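Local coordinates for beta-ketoacyl-[acyl-carrier-protein] synthase FabY (Pseudomonas aeruginosa, PDB 4CW4) that catalyses the condensation of acetyl-CoA with malonyl-acyl carrier protein, producing the acetoacetyl-ACP primer that starts fatty acid synthesis, at residues V91-D102 / A164-T175; F361-V370 / H477-I488. One frame throughout, in Å; residues are numbered along the deposited sequence. Where two conformers were deposited one is given.

Contact 1: V91-D102 / A164-T175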
# COMPACT_ATOMS: atom_id res chain seq x y z
N VAL A 91 12.42 -3.04 -23.76
CA VAL A 91 13.06 -4.16 -23.06
C VAL A 91 14.42 -4.47 -23.71
O VAL A 91 14.53 -4.55 -24.93
CB VAL A 91 12.17 -5.42 -23.09
CG1 VAL A 91 12.92 -6.64 -22.56
CG2 VAL A 91 10.90 -5.17 -22.32
N ARG A 92 15.45 -4.64 -22.88
CA ARG A 92 16.80 -4.93 -23.37
C ARG A 92 17.68 -5.40 -22.22
O ARG A 92 17.23 -5.40 -21.07
CB ARG A 92 17.41 -3.68 -24.03
CG ARG A 92 17.46 -2.44 -23.14
CD ARG A 92 17.60 -1.17 -23.99
NE ARG A 92 17.95 -0.00 -23.18
CZ ARG A 92 17.10 0.74 -22.49
NH1 ARG A 92 15.79 0.51 -22.53
NH2 ARG A 92 17.56 1.75 -21.77
N ARG A 93 18.93 -5.75 -22.51
CA ARG A 93 19.85 -6.19 -21.47
C ARG A 93 20.02 -5.08 -20.45
O ARG A 93 20.04 -3.89 -20.80
CB ARG A 93 21.22 -6.59 -22.07
CG ARG A 93 22.09 -7.45 -21.15
CD ARG A 93 23.33 -7.98 -21.88
NE ARG A 93 23.92 -9.16 -21.19
CZ ARG A 93 24.73 -9.08 -20.14
NH1 ARG A 93 25.08 -7.90 -19.62
NH2 ARG A 93 25.21 -10.19 -19.59
N ILE A 94 20.14 -5.46 -19.19
CA ILE A 94 20.28 -4.50 -18.09
C ILE A 94 21.61 -3.76 -18.18
O ILE A 94 22.67 -4.38 -18.28
CB ILE A 94 20.19 -5.21 -16.73
CG1 ILE A 94 18.80 -5.83 -16.55
CG2 ILE A 94 20.49 -4.22 -15.59
CD1 ILE A 94 18.70 -6.76 -15.37
N GLU A 95 21.53 -2.43 -18.13
CA GLU A 95 22.67 -1.56 -18.38
C GLU A 95 23.35 -1.13 -17.08
O GLU A 95 22.76 -1.21 -16.01
CB GLU A 95 22.23 -0.37 -19.24
CG GLU A 95 21.79 -0.84 -20.63
CD GLU A 95 21.25 0.24 -21.52
OE1 GLU A 95 21.31 1.44 -21.15
OE2 GLU A 95 20.78 -0.11 -22.63
N PRO A 96 24.61 -0.69 -17.18
CA PRO A 96 25.41 -0.48 -15.97
C PRO A 96 24.90 0.57 -15.00
O PRO A 96 25.27 0.54 -13.83
CB PRO A 96 26.78 -0.04 -16.50
CG PRO A 96 26.78 -0.31 -17.94
CD PRO A 96 25.40 -0.50 -18.42
N GLN A 97 24.09 1.50 -15.47
CA GLN A 97 23.54 2.53 -14.62
C GLN A 97 22.58 1.95 -13.55
O GLN A 97 22.24 2.64 -12.60
CB GLN A 97 22.87 3.65 -15.43
CG GLN A 97 21.66 3.24 -16.29
CD GLN A 97 22.03 2.82 -17.69
OE1 GLN A 97 23.17 2.41 -17.96
NE2 GLN A 97 21.07 2.92 -18.62
N TYR A 98 22.16 0.70 -13.74
CA TYR A 98 21.38 -0.04 -12.74
C TYR A 98 22.25 -0.99 -11.93
O TYR A 98 22.30 -0.91 -10.70
CB TYR A 98 20.25 -0.85 -13.41
CG TYR A 98 19.34 0.04 -14.20
CD1 TYR A 98 18.31 0.71 -13.59
CD2 TYR A 98 19.55 0.24 -15.54
CE1 TYR A 98 17.49 1.57 -14.31
CE2 TYR A 98 18.75 1.08 -16.27
CZ TYR A 98 17.72 1.74 -15.65
OH TYR A 98 16.96 2.57 -16.43
N LEU A 99 22.88 -1.92 -12.62
CA LEU A 99 23.68 -2.98 -12.01
C LEU A 99 24.36 -3.77 -13.11
O LEU A 99 24.02 -3.64 -14.29
CB LEU A 99 22.79 -3.93 -11.19
CG LEU A 99 21.59 -4.52 -11.94
CD1 LEU A 99 21.92 -5.92 -12.42
CD2 LEU A 99 20.33 -4.51 -11.09
N ASP A 100 25.35 -4.58 -12.73
CA ASP A 100 25.97 -5.48 -13.67
C ASP A 100 25.37 -6.86 -13.42
O ASP A 100 25.65 -7.48 -12.40
CB ASP A 100 27.48 -5.51 -13.43
CG ASP A 100 28.23 -6.39 -14.42
OD1 ASP A 100 27.62 -7.26 -15.07
OD2 ASP A 100 29.46 -6.21 -14.51
N PRO A 101 24.59 -7.38 -14.39
CA PRO A 101 23.91 -8.64 -14.09
C PRO A 101 24.85 -9.84 -14.08
O PRO A 101 24.38 -10.94 -13.80
CB PRO A 101 22.86 -8.73 -15.21
CG PRO A 101 23.52 -8.00 -16.34
CD PRO A 101 24.21 -6.85 -15.71
N ASP A 102 26.12 -9.64 -14.40
CA ASP A 102 27.14 -10.67 -14.21
C ASP A 102 28.02 -10.42 -12.97
O ASP A 102 28.94 -11.19 -12.71
CB ASP A 102 28.02 -10.76 -15.45
CG ASP A 102 27.26 -11.28 -16.64
OD1 ASP A 102 26.66 -12.37 -16.52
OD2 ASP A 102 27.25 -10.59 -17.69
N ALA A 164 26.61 -13.69 -10.59
CA ALA A 164 25.79 -13.39 -11.75
C ALA A 164 24.33 -13.69 -11.43
O ALA A 164 24.03 -14.65 -10.74
CB ALA A 164 26.24 -14.20 -12.93
N LEU A 165 23.45 -12.83 -11.92
CA LEU A 165 22.01 -13.09 -11.85
C LEU A 165 21.64 -13.99 -13.03
O LEU A 165 22.25 -13.91 -14.09
CB LEU A 165 21.23 -11.78 -11.95
CG LEU A 165 21.48 -10.71 -10.89
CD1 LEU A 165 20.74 -9.43 -11.25
CD2 LEU A 165 21.01 -11.19 -9.53
N THR A 166 20.64 -14.83 -12.85
CA THR A 166 20.17 -15.65 -13.97
C THR A 166 19.39 -14.83 -15.00
O THR A 166 19.21 -15.26 -16.12
CB THR A 166 19.27 -16.79 -13.49
OG1 THR A 166 18.12 -16.23 -12.86
CG2 THR A 166 20.04 -17.71 -12.51
N VAL A 167 18.92 -13.66 -14.59
CA VAL A 167 18.14 -12.74 -15.42
C VAL A 167 19.04 -11.60 -15.86
O VAL A 167 19.77 -11.03 -15.04
CB VAL A 167 16.95 -12.19 -14.60
CG1 VAL A 167 16.24 -11.03 -15.29
CG2 VAL A 167 15.97 -13.33 -14.31
N LYS A 168 19.01 -11.25 -17.15
CA LYS A 168 19.92 -10.24 -17.68
C LYS A 168 19.19 -9.04 -18.30
O LYS A 168 19.86 -8.16 -18.81
CB LYS A 168 20.84 -10.82 -18.77
CG LYS A 168 21.52 -12.16 -18.46
CD LYS A 168 22.55 -12.07 -17.37
CE LYS A 168 23.21 -13.43 -17.12
NZ LYS A 168 24.14 -13.35 -15.99
N SER A 169 17.86 -9.04 -18.28
CA SER A 169 17.07 -8.08 -19.04
C SER A 169 16.02 -7.35 -18.21
O SER A 169 15.59 -7.85 -17.19
CB SER A 169 16.41 -8.78 -20.23
OG SER A 169 15.84 -10.01 -19.83
N ALA A 170 15.64 -6.17 -18.66
CA ALA A 170 14.63 -5.34 -17.98
C ALA A 170 14.11 -4.26 -18.90
O ALA A 170 14.78 -3.88 -19.87
CB ALA A 170 15.23 -4.70 -16.74
N GLY A 171 12.92 -3.75 -18.58
CA GLY A 171 12.39 -2.55 -19.22
C GLY A 171 12.91 -1.32 -18.52
O GLY A 171 12.54 -1.03 -17.39
N GLN A 172 13.79 -0.60 -19.21
CA GLN A 172 14.58 0.51 -18.66
C GLN A 172 14.24 1.81 -19.34
O GLN A 172 14.06 1.82 -20.56
CB GLN A 172 16.07 0.21 -18.87
CG GLN A 172 16.56 -1.01 -18.09
CD GLN A 172 17.77 -1.64 -18.72
OE1 GLN A 172 18.90 -1.22 -18.48
NE2 GLN A 172 17.55 -2.67 -19.53
N LEU A 173 14.18 2.91 -18.60
CA LEU A 173 14.05 4.21 -19.24
C LEU A 173 15.11 4.40 -20.32
O LEU A 173 16.19 3.81 -20.25
CB LEU A 173 14.18 5.35 -18.22
CG LEU A 173 13.11 5.44 -17.13
CD1 LEU A 173 13.19 6.75 -16.34
CD2 LEU A 173 11.72 5.27 -17.71
N PRO A 174 14.79 5.21 -21.35
CA PRO A 174 15.77 5.40 -22.43
C PRO A 174 17.17 5.78 -21.93
O PRO A 174 17.33 6.65 -21.07
CB PRO A 174 15.15 6.53 -23.26
CG PRO A 174 13.67 6.38 -23.03
CD PRO A 174 13.56 5.99 -21.58
N THR A 175 18.18 5.11 -22.47
CA THR A 175 19.54 5.29 -21.97
C THR A 175 19.96 6.74 -22.12
O THR A 175 19.89 7.31 -23.22
CB THR A 175 20.51 4.42 -22.73
OG1 THR A 175 20.05 3.06 -22.71
CG2 THR A 175 21.93 4.51 -22.13
O HOH W 1 18.24 4.06 -18.39
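R92 and A170 face each other in a two-stranded antiparallel sheet, 91-93 with 169-171, at the foot of a helix-free, beta-rich excursion within the ketosynthase region. They form its hydrogen-bonded pair (A170 N to R92 O, 3.0 Å), and the bond from I94 N to K168 O carries the pairing one step further. The R92 side chain clamps the backbone of 172-173. CG sits between its own backbone N and carbonyl carbon (chi1 56°), and the chain then runs extended, bringing the guanidinium edge to two carbonyls almost in its plane: NH1 donates to Q172 O (2.9 Å) and NH2 to L173 O (2.9 Å). NH1 also bonds L90 O. NH2 has a further acceptor, T175 OG1, tilted from that plane, while NE makes a salt bridge to E95 OE2. The T175 hydroxyl donates to the syn lone pair of E95 OE1, a bond of 2.6 Å, and Q97 NE2 approaches the same oxygen from the anti side. Q172 crosses the R92 side chain, its amide plane nearly parallel to that of the guanidinium (2° apart) and its CB over one guanidinium face. Its NE2 donates to both R93 O (3.0 Å) and A170 O, and its OE1 receives E95 N. A170 O takes R92 N and Q172 NE2 from opposite faces of its carbonyl plane. The Y98 ring leans on Q172 CG through CE2 (3.5 Å), and its hydroxyl bonds E365; a water joins Y98 OH, Q97 NE2 and L173 O. At the other end of the contact, D102 is divided between two cations: R93 NH2 meets OD2 on its syn side, and K168 NZ, also bonded to L165 O, reaches OD1 at 2.8 Å from above the carboxylate plane.

Contact 2: F361-V370 / H477-I488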
# COMPACT_ATOMS: atom_id res chain seq x y z
N PHE A 361 8.06 -13.29 -16.96
CA PHE A 361 7.95 -11.88 -17.22
C PHE A 361 9.29 -11.17 -17.12
O PHE A 361 10.28 -11.73 -16.63
CB PHE A 361 6.80 -11.23 -16.41
CG PHE A 361 7.09 -10.91 -14.95
CD1 PHE A 361 7.68 -9.72 -14.58
CD2 PHE A 361 6.61 -11.73 -13.96
CE1 PHE A 361 7.86 -9.38 -13.26
CE2 PHE A 361 6.80 -11.40 -12.61
CZ PHE A 361 7.43 -10.22 -12.28
N THR A 362 9.32 -9.94 -17.61
CA THR A 362 10.48 -9.07 -17.54
C THR A 362 10.16 -7.88 -16.65
O THR A 362 9.18 -7.17 -16.88
CB THR A 362 10.83 -8.57 -18.95
OG1 THR A 362 11.31 -9.68 -19.72
CG2 THR A 362 11.89 -7.47 -18.92
N LEU A 363 11.00 -7.66 -15.65
CA LEU A 363 10.83 -6.57 -14.72
C LEU A 363 11.13 -5.23 -15.40
O LEU A 363 12.06 -5.13 -16.20
CB LEU A 363 11.79 -6.80 -13.56
CG LEU A 363 11.66 -5.94 -12.33
CD1 LEU A 363 10.33 -6.17 -11.66
CD2 LEU A 363 12.80 -6.26 -11.39
N ALA A 364 10.36 -4.20 -15.07
CA ALA A 364 10.50 -2.89 -15.68
C ALA A 364 10.22 -1.77 -14.68
O ALA A 364 9.56 -1.97 -13.66
CB ALA A 364 9.57 -2.76 -16.85
N GLU A 365 10.71 -0.59 -15.02
CA GLU A 365 10.40 0.63 -14.26
C GLU A 365 9.50 1.55 -15.08
O GLU A 365 9.66 1.70 -16.29
CB GLU A 365 11.68 1.37 -13.90
CG GLU A 365 12.52 1.83 -15.09
CD GLU A 365 13.86 2.45 -14.71
OE1 GLU A 365 14.24 2.47 -13.51
OE2 GLU A 365 14.56 2.89 -15.63
N SER A 366 8.56 2.20 -14.40
CA SER A 366 7.64 3.13 -15.05
C SER A 366 6.98 3.99 -14.03
O SER A 366 6.66 3.53 -12.93
CB SER A 366 6.55 2.37 -15.79
OG SER A 366 5.70 3.28 -16.51
N SER A 367 6.76 5.25 -14.38
CA SER A 367 5.85 6.10 -13.62
C SER A 367 4.93 6.77 -14.61
O SER A 367 5.38 7.35 -15.59
CB SER A 367 6.57 7.15 -12.77
OG SER A 367 5.62 7.89 -12.01
N GLN A 368 3.64 6.71 -14.33
CA GLN A 368 2.59 7.16 -15.24
C GLN A 368 1.48 7.79 -14.42
O GLN A 368 1.14 7.27 -13.37
CB GLN A 368 2.00 5.97 -15.99
CG GLN A 368 2.95 5.16 -16.84
CD GLN A 368 3.23 5.78 -18.18
OE1 GLN A 368 3.32 7.00 -18.30
NE2 GLN A 368 3.37 4.95 -19.19
N TYR A 369 0.90 8.86 -14.95
CA TYR A 369 -0.26 9.52 -14.35
C TYR A 369 -1.30 9.88 -15.40
O TYR A 369 -0.97 10.28 -16.51
CB TYR A 369 0.15 10.78 -13.56
CG TYR A 369 0.91 10.38 -12.35
CD1 TYR A 369 0.25 9.91 -11.23
CD2 TYR A 369 2.30 10.39 -12.34
CE1 TYR A 369 0.94 9.47 -10.13
CE2 TYR A 369 3.00 9.95 -11.26
CZ TYR A 369 2.32 9.49 -10.16
OH TYR A 369 3.00 9.02 -9.05
N VAL A 370 -2.57 9.77 -15.02
CA VAL A 370 -3.65 10.38 -15.78
C VAL A 370 -4.30 11.43 -14.90
O VAL A 370 -4.33 11.30 -13.66
CB VAL A 370 -4.72 9.38 -16.27
CG1 VAL A 370 -4.11 8.39 -17.29
CG2 VAL A 370 -5.40 8.65 -15.12
N HIS A 477 7.13 -5.43 -17.54
CA HIS A 477 6.14 -5.43 -16.48
C HIS A 477 6.58 -4.51 -15.36
O HIS A 477 7.47 -4.84 -14.59
CB HIS A 477 6.02 -6.86 -15.97
CG HIS A 477 4.84 -7.09 -15.09
ND1 HIS A 477 4.19 -6.06 -14.45
CD2 HIS A 477 4.18 -8.22 -14.74
CE1 HIS A 477 3.17 -6.54 -13.76
NE2 HIS A 477 3.15 -7.85 -13.92
N SER A 478 5.96 -3.33 -15.28
CA SER A 478 6.34 -2.32 -14.29
C SER A 478 5.57 -2.42 -12.98
O SER A 478 5.53 -1.48 -12.19
CB SER A 478 6.18 -0.91 -14.88
OG SER A 478 4.83 -0.72 -15.25
N LEU A 479 5.00 -3.59 -12.72
CA LEU A 479 4.49 -3.93 -11.39
C LEU A 479 3.30 -3.02 -11.07
O LEU A 479 2.29 -3.11 -11.76
CB LEU A 479 5.60 -3.89 -10.33
CG LEU A 479 6.83 -4.78 -10.59
CD1 LEU A 479 7.74 -4.80 -9.38
CD2 LEU A 479 6.45 -6.21 -11.00
N ALA A 480 3.39 -2.15 -10.06
CA ALA A 480 2.25 -1.27 -9.76
C ALA A 480 1.77 -0.51 -11.00
O ALA A 480 0.58 -0.33 -11.20
CB ALA A 480 2.56 -0.25 -8.66
N THR A 481 2.72 -0.08 -11.82
CA THR A 481 2.40 0.83 -12.91
C THR A 481 1.95 0.09 -14.17
O THR A 481 1.61 0.71 -15.16
CB THR A 481 3.65 1.68 -13.21
OG1 THR A 481 4.17 2.15 -11.96
CG2 THR A 481 3.35 2.88 -14.10
N ALA A 482 1.92 -1.24 -14.11
CA ALA A 482 1.69 -2.02 -15.32
C ALA A 482 0.40 -1.62 -16.05
O ALA A 482 0.39 -1.43 -17.26
CB ALA A 482 1.66 -3.49 -15.00
N SER A 483 -0.71 -1.51 -15.33
CA SER A 483 -1.96 -1.21 -15.99
C SER A 483 -2.10 0.25 -16.37
O SER A 483 -2.96 0.57 -17.18
CB SER A 483 -3.17 -1.74 -15.20
OG SER A 483 -3.16 -1.31 -13.85
N ALA A 484 -1.25 1.12 -15.85
CA ALA A 484 -1.15 2.48 -16.37
C ALA A 484 -0.41 2.49 -17.73
O ALA A 484 -0.81 3.19 -18.64
CB ALA A 484 -0.43 3.41 -15.38
N ASP A 485 0.65 1.71 -17.87
CA ASP A 485 1.29 1.54 -19.18
C ASP A 485 0.25 1.08 -20.21
O ASP A 485 0.24 1.52 -21.36
CB ASP A 485 2.42 0.49 -19.13
CG ASP A 485 3.63 0.93 -18.32
OD1 ASP A 485 3.88 2.15 -18.18
OD2 ASP A 485 4.36 0.02 -17.86
N GLN A 486 -0.62 0.15 -19.80
CA GLN A 486 -1.71 -0.32 -20.67
C GLN A 486 -2.67 0.80 -21.05
O GLN A 486 -2.97 1.02 -22.23
CB GLN A 486 -2.48 -1.48 -20.03
CG GLN A 486 -1.67 -2.75 -19.80
CD GLN A 486 -2.45 -3.76 -18.96
OE1 GLN A 486 -2.62 -3.60 -17.76
NE2 GLN A 486 -2.93 -4.79 -19.59
N LEU A 487 -3.20 1.50 -20.05
CA LEU A 487 -4.17 2.57 -20.28
C LEU A 487 -3.59 3.63 -21.20
O LEU A 487 -4.23 4.05 -22.15
CB LEU A 487 -4.61 3.20 -18.94
CG LEU A 487 -5.56 4.41 -19.10
CD1 LEU A 487 -6.74 4.07 -19.95
CD2 LEU A 487 -6.03 4.97 -17.73
N ILE A 488 -2.36 4.04 -20.97
CA ILE A 488 -1.82 5.13 -21.75
C ILE A 488 -1.60 4.69 -23.20
O ILE A 488 -1.88 5.45 -24.13
CB ILE A 488 -0.59 5.72 -21.07
CG1 ILE A 488 -1.06 6.61 -19.91
CG2 ILE A 488 0.25 6.52 -22.06
CD1 ILE A 488 0.03 7.14 -19.08
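D485 OD1 is gripped by three donors where helix 482-496, a central helix of the thiolase-type ketosynthase fold, packs against strand 366-374. S366 OG donates to its syn lone pair at 2.7 Å, Q368 NE2 to its anti lone pair at 3.0 Å, and N19 ND2 of strand 10-19 adds a third bond. The other carboxylate oxygen, OD2, takes the S478 hydroxyl from above its plane, so both oxygens are engaged and the group is fixed in rotation. S366 holds OG anti to its backbone N (chi1 -176°), which directs the hydroxyl at the helix, while its carbonyl accepts T481 OG1. Q368, in one of its two deposited conformers, bends at chi2 across D485, with amide and carboxylate planes 67° apart; its OE1 turns to S24, and its CB rests on A484 CB at 3.6 Å. Farther along, V370 CG1 meets L487 CD2 at 3.9 Å. Ahead of the helix, H477, a predicted active-site residue whose side chain comes within about 3 Å of that of C286, is held by its backbone: H477 N bonds T362 O (2.8 Å) nearly in line with the carbonyl, and H477 O receives A364 N through a bent bond. Its ring presents an edge to the F361 face in an edge-to-face pair, planes 55° apart, with CD2 over the rim of the phenyl. L479 N donates to ND1 from a position tilted out of the imidazole plane, and L479 CD2 lies over one imidazole face. Packing is tight where S366 CB presses on S478 CB at 3.4 Å. Next to it A364 O is buried without a conventional hydrogen-bond partner, and S478 CA offers it a CA-H...O contact at 3.3 Å.

The two contacts lie about 17 Å apart, centre to centre. Contact 2 is entirely buried near the middle of the chain and joins a central strand to a central helix. Contact 1 lies farther out, at the foot of the excursion, and mixes buried residues with exposed ones such as D102. Charged groups and backbone carbonyls dominate contact 1, with R92 at one end and the R93-D102-K168 network at the other; in contact 2 a single carboxylate gathers neutral donors, alongside backbone bonds and apolar and aromatic packing. They meet directly: G171 N probably bonds L363 O, which with the Y98-E365 bond ties segment 361-370 to both segments of contact 1.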